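Side-chain contacts in effector protein HopAB2 (PDB 2FD4), which acts as a bacterial effector that suppresses programmed cell death in susceptible plants, its C-terminal domain being a U-box-like E3 ubiquitin ligase: residues 11-14 / 15-18; 99-102 / 103-106. One frame throughout, in Å; residues are numbered along the deposited sequence.

Contact 1 (11-14 / 15-18); sequences ASQF and SQLR
The ring of Phe-14 meets Leu-17 obliquely: CD1 of Phe-14 lies 4.2 Å from CD1 of Leu-17. The two side chains cross at about a right angle. CG of Phe-14 is anti to the backbone N (chi1 -178°), which places the ring where it touches Met-88 of helix 88-97. Leu-17 also reaches Met-88, and both side chains touch Arg-119 of strand 117-121. The other flat groups are the amides of Gln-13 and Gln-16. Their planes stand 86° apart, so they do not stack. OE1 of Gln-16 instead comes over the backbone and side chain of Gln-13, 3.4 Å from CA of Gln-13 and 3.7 Å from CG of Gln-13. The Gln-13 amide is held elsewhere: its NE2 bonds to the carbonyls of Pro-9 and Ala-110. The backbone is bonded over the same residues. N of Gln-16 donates to O of Gln-13 at 3.0 Å, and N of Leu-17 donates to O of Phe-14 at 3.3 Å. CG of Leu-17 packs 3.3 Å from O of Phe-14, against the same carbonyl that its own N binds. Arg-18 leaves the turn and pairs through its backbone with Arg-119. The bonds from Gln-16 to Gln-13 and from Leu-17 to Phe-14, each to the third residue before, mark a 3-10 helix, here the turn that leads into the edge strand 18-21 of the mixed sheet.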
loop_
_atom_site.group_PDB
_atom_site.type_symbol
_atom_site.label_atom_id
_atom_site.label_comp_id
_atom_site.label_asym_id
_atom_site.label_seq_id
_atom_site.Cartn_x
_atom_site.Cartn_y
_atom_site.Cartn_z
ATOM N N ALA A 11 6.992 1.070 -6.030
ATOM C CA ALA A 11 6.060 2.206 -5.912
ATOM C C ALA A 11 5.509 2.687 -7.289
ATOM O O ALA A 11 4.397 3.298 -7.366
ATOM C CB ALA A 11 6.685 3.368 -5.162
ATOM N N SER A 12 6.272 2.466 -8.364
ATOM C CA SER A 12 5.808 2.809 -9.714
ATOM C C SER A 12 4.563 1.970 -10.159
ATOM O O SER A 12 3.896 2.303 -11.126
ATOM C CB SER A 12 6.914 2.695 -10.745
ATOM O OG SER A 12 7.204 1.322 -11.013
ATOM N N GLN A 13 4.230 0.916 -9.427
ATOM C CA GLN A 13 3.000 0.141 -9.724
ATOM C C GLN A 13 1.704 0.686 -9.118
ATOM O O GLN A 13 0.604 0.190 -9.391
ATOM C CB GLN A 13 3.199 -1.296 -9.274
ATOM C CG GLN A 13 4.197 -2.003 -10.117
ATOM C CD GLN A 13 4.384 -3.439 -9.728
ATOM O OE1 GLN A 13 3.439 -4.233 -9.803
ATOM N NE2 GLN A 13 5.600 -3.801 -9.314
ATOM N N PHE A 14 1.819 1.718 -8.301
ATOM C CA PHE A 14 0.688 2.297 -7.581
ATOM C C PHE A 14 -0.490 2.530 -8.479
ATOM O O PHE A 14 -1.579 2.105 -8.165
ATOM C CB PHE A 14 1.125 3.579 -6.914
ATOM C CG PHE A 14 0.069 4.245 -6.093
ATOM C CD1 PHE A 14 -0.461 3.602 -4.972
ATOM C CD2 PHE A 14 -0.369 5.522 -6.400
ATOM C CE1 PHE A 14 -1.382 4.168 -4.212
ATOM C CE2 PHE A 14 -1.284 6.128 -5.619
ATOM C CZ PHE A 14 -1.795 5.475 -4.495
ATOM N N SER A 15 -0.288 3.202 -9.604
ATOM C CA SER A 15 -1.399 3.539 -10.537
ATOM C C SER A 15 -2.088 2.388 -11.283
ATOM O O SER A 15 -3.109 2.610 -11.916
ATOM C CB SER A 15 -0.909 4.542 -11.573
ATOM O OG SER A 15 -0.611 5.715 -10.925
ATOM N N GLN A 16 -1.471 1.221 -11.260
ATOM C CA GLN A 16 -1.988 0.015 -11.868
ATOM C C GLN A 16 -2.711 -0.900 -10.933
ATOM O O GLN A 16 -3.183 -1.958 -11.323
ATOM C CB GLN A 16 -0.811 -0.745 -12.460
ATOM C CG GLN A 16 -0.059 0.087 -13.433
ATOM C CD GLN A 16 1.302 -0.394 -13.757
ATOM O OE1 GLN A 16 2.159 -0.566 -12.902
ATOM N NE2 GLN A 16 1.547 -0.547 -15.071
ATOM N N LEU A 17 -2.733 -0.542 -9.673
ATOM C CA LEU A 17 -3.295 -1.422 -8.655
ATOM C C LEU A 17 -4.774 -1.490 -8.819
ATOM O O LEU A 17 -5.409 -0.534 -9.262
ATOM C CB LEU A 17 -2.951 -0.908 -7.270
ATOM C CG LEU A 17 -1.477 -0.959 -6.836
ATOM C CD1 LEU A 17 -1.360 -0.433 -5.415
ATOM C CD2 LEU A 17 -0.912 -2.295 -6.899
ATOM N N ARG A 18 -5.341 -2.618 -8.392
ATOM C CA ARG A 18 -6.785 -2.706 -8.121
ATOM C C ARG A 18 -7.112 -1.630 -7.114
ATOM O O ARG A 18 -6.257 -1.241 -6.294
ATOM C CB ARG A 18 -7.168 -4.056 -7.529
ATOM C CG ARG A 18 -7.050 -5.212 -8.537
ATOM C CD ARG A 18 -7.212 -6.523 -7.865
ATOM N NE ARG A 18 -5.992 -6.894 -7.132
ATOM C CZ ARG A 18 -5.818 -8.001 -6.462
ATOM N NH1 ARG A 18 -6.770 -8.927 -6.391
ATOM N NH2 ARG A 18 -4.647 -8.192 -5.838
#

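Contact 2 (99-102 / 103-106); sequences PEHP and MTRE
The methyl and the hydroxyl of Thr-104 both lie over the same face of the His-101 ring. CG2 of Thr-104 makes a CH-pi contact, 4.1 Å from the ring centroid of His-101. OG1 of Thr-104 is 3.2 Å from CG of His-101. CG of His-101 is anti to the backbone N (chi1 -179°) and beside the carbonyl carbon. The edge of the ring then lies by the backbone that follows: CD2 of His-101 is 3.0 Å from N of Met-103, near the ring plane. ND1 of His-101 is buried with no partner in the model. OG1 of Thr-104 has a second task. It accepts from N of Glu-106 at 3.2 Å, in a nearly straight bond of 170°, forming an ST turn. Residues 99-106 fold back as a tight loop between helix 88-97 and helix 113-116. Two backbone bonds close it. N of His-101 donates to O of Glu-106 at 2.7 Å, and N of Arg-105 donates to O of His-101 at 2.9 Å. Pro-102, at the bend, is an inferred E2-binding site; its side chain packs on Phe-48 and Phe-94, the other two inferred sites. Glu-100 and Arg-105 run side by side, pointing the same way. NE of Arg-105 forms a salt bridge with OE2 of Glu-100 at 3.0 Å. The carboxylate and guanidinium planes are 56° apart, and the individual hydrogen bonds are weak. OE2 of Glu-100 also pairs with Lys-98.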
loop_
_atom_site.group_PDB
_atom_site.type_symbol
_atom_site.label_atom_id
_atom_site.label_comp_id
_atom_site.label_asym_id
_atom_site.label_seq_id
_atom_site.Cartn_x
_atom_site.Cartn_y
_atom_site.Cartn_z
ATOM N N PRO A 99 12.787 -8.083 1.264
ATOM C CA PRO A 99 11.653 -8.358 0.413
ATOM C C PRO A 99 10.664 -9.349 1.012
ATOM O O PRO A 99 10.575 -10.505 0.571
ATOM C CB PRO A 99 12.290 -8.864 -0.881
ATOM C CG PRO A 99 13.547 -9.530 -0.436
ATOM C CD PRO A 99 14.002 -8.792 0.804
ATOM N N GLU A 100 9.970 -8.896 2.039
ATOM C CA GLU A 100 9.099 -9.761 2.812
ATOM C C GLU A 100 7.934 -8.947 3.344
ATOM O O GLU A 100 8.042 -7.751 3.650
ATOM C CB GLU A 100 9.866 -10.509 3.864
ATOM C CG GLU A 100 9.991 -9.835 5.163
ATOM C CD GLU A 100 10.866 -10.601 6.135
ATOM O OE1 GLU A 100 11.369 -11.710 5.806
ATOM O OE2 GLU A 100 11.036 -10.102 7.277
ATOM N N HIS A 101 6.782 -9.569 3.333
ATOM C CA HIS A 101 5.596 -8.879 3.770
ATOM C C HIS A 101 5.831 -8.408 5.239
ATOM O O HIS A 101 6.302 -9.134 6.091
ATOM C CB HIS A 101 4.435 -9.844 3.604
ATOM C CG HIS A 101 3.116 -9.264 3.992
ATOM N ND1 HIS A 101 2.018 -9.247 3.158
ATOM C CD2 HIS A 101 2.703 -8.767 5.176
ATOM C CE1 HIS A 101 1.005 -8.693 3.798
ATOM N NE2 HIS A 101 1.387 -8.416 5.036
ATOM N N PRO A 102 5.543 -7.167 5.504
ATOM C CA PRO A 102 5.871 -6.596 6.810
ATOM C C PRO A 102 5.137 -7.248 7.988
ATOM O O PRO A 102 5.620 -7.119 9.143
ATOM C CB PRO A 102 5.452 -5.142 6.626
ATOM C CG PRO A 102 4.430 -5.145 5.605
ATOM C CD PRO A 102 4.929 -6.150 4.630
ATOM N N MET A 103 4.005 -7.941 7.735
ATOM C CA MET A 103 3.342 -8.730 8.796
ATOM C C MET A 103 3.453 -10.258 8.719
ATOM O O MET A 103 3.554 -10.873 9.741
ATOM C CB MET A 103 1.909 -8.271 9.010
ATOM C CG MET A 103 1.923 -6.800 9.571
ATOM S SD MET A 103 0.332 -5.957 9.387
ATOM C CE MET A 103 -0.784 -7.123 10.177
ATOM N N THR A 104 3.375 -10.860 7.528
ATOM C CA THR A 104 3.377 -12.334 7.404
ATOM C C THR A 104 4.774 -12.842 7.138
ATOM O O THR A 104 5.052 -14.057 7.303
ATOM C CB THR A 104 2.518 -12.787 6.271
ATOM O OG1 THR A 104 3.081 -12.317 5.041
ATOM C CG2 THR A 104 1.119 -12.223 6.425
ATOM N N ARG A 105 5.637 -11.936 6.677
ATOM C CA ARG A 105 6.975 -12.262 6.251
ATOM C C ARG A 105 7.082 -13.175 5.033
ATOM O O ARG A 105 8.154 -13.649 4.713
ATOM C CB ARG A 105 7.779 -12.841 7.387
ATOM C CG ARG A 105 7.917 -11.911 8.540
ATOM C CD ARG A 105 8.998 -12.426 9.487
ATOM N NE ARG A 105 10.291 -12.611 8.796
ATOM C CZ ARG A 105 11.357 -13.225 9.311
ATOM N NH1 ARG A 105 11.331 -13.721 10.537
ATOM N NH2 ARG A 105 12.466 -13.347 8.591
ATOM N N GLU A 106 5.994 -13.317 4.280
ATOM C CA GLU A 106 6.042 -14.052 3.033
ATOM C C GLU A 106 6.683 -13.159 1.991
ATOM O O GLU A 106 6.594 -11.929 2.085
ATOM C CB GLU A 106 4.648 -14.490 2.604
ATOM C CG GLU A 106 3.906 -15.314 3.680
ATOM C CD GLU A 106 4.654 -16.583 4.112
ATOM O OE1 GLU A 106 5.438 -17.123 3.295
ATOM O OE2 GLU A 106 4.447 -17.066 5.272
#

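How the contacts relate
Contact 1 comes first in the chain and contact 2 follows near its end. Their centres are about 19 Å apart and their nearest atoms about 11 Å apart, so they do not touch. Both belong to the C-terminal E3 ligase domain. Contact 1 leads into strand 18-21, at one edge of the mixed sheet, and packs on strand 117-121. Contact 2 meets the inner strand 61-65 instead. Helix 88-97 is shared: contact 1 meets its first half and contact 2 its middle. Contact 1 lies away from the probable E2-binding residues and is structural packing. Contact 2 holds part of the probable E2-binding surface.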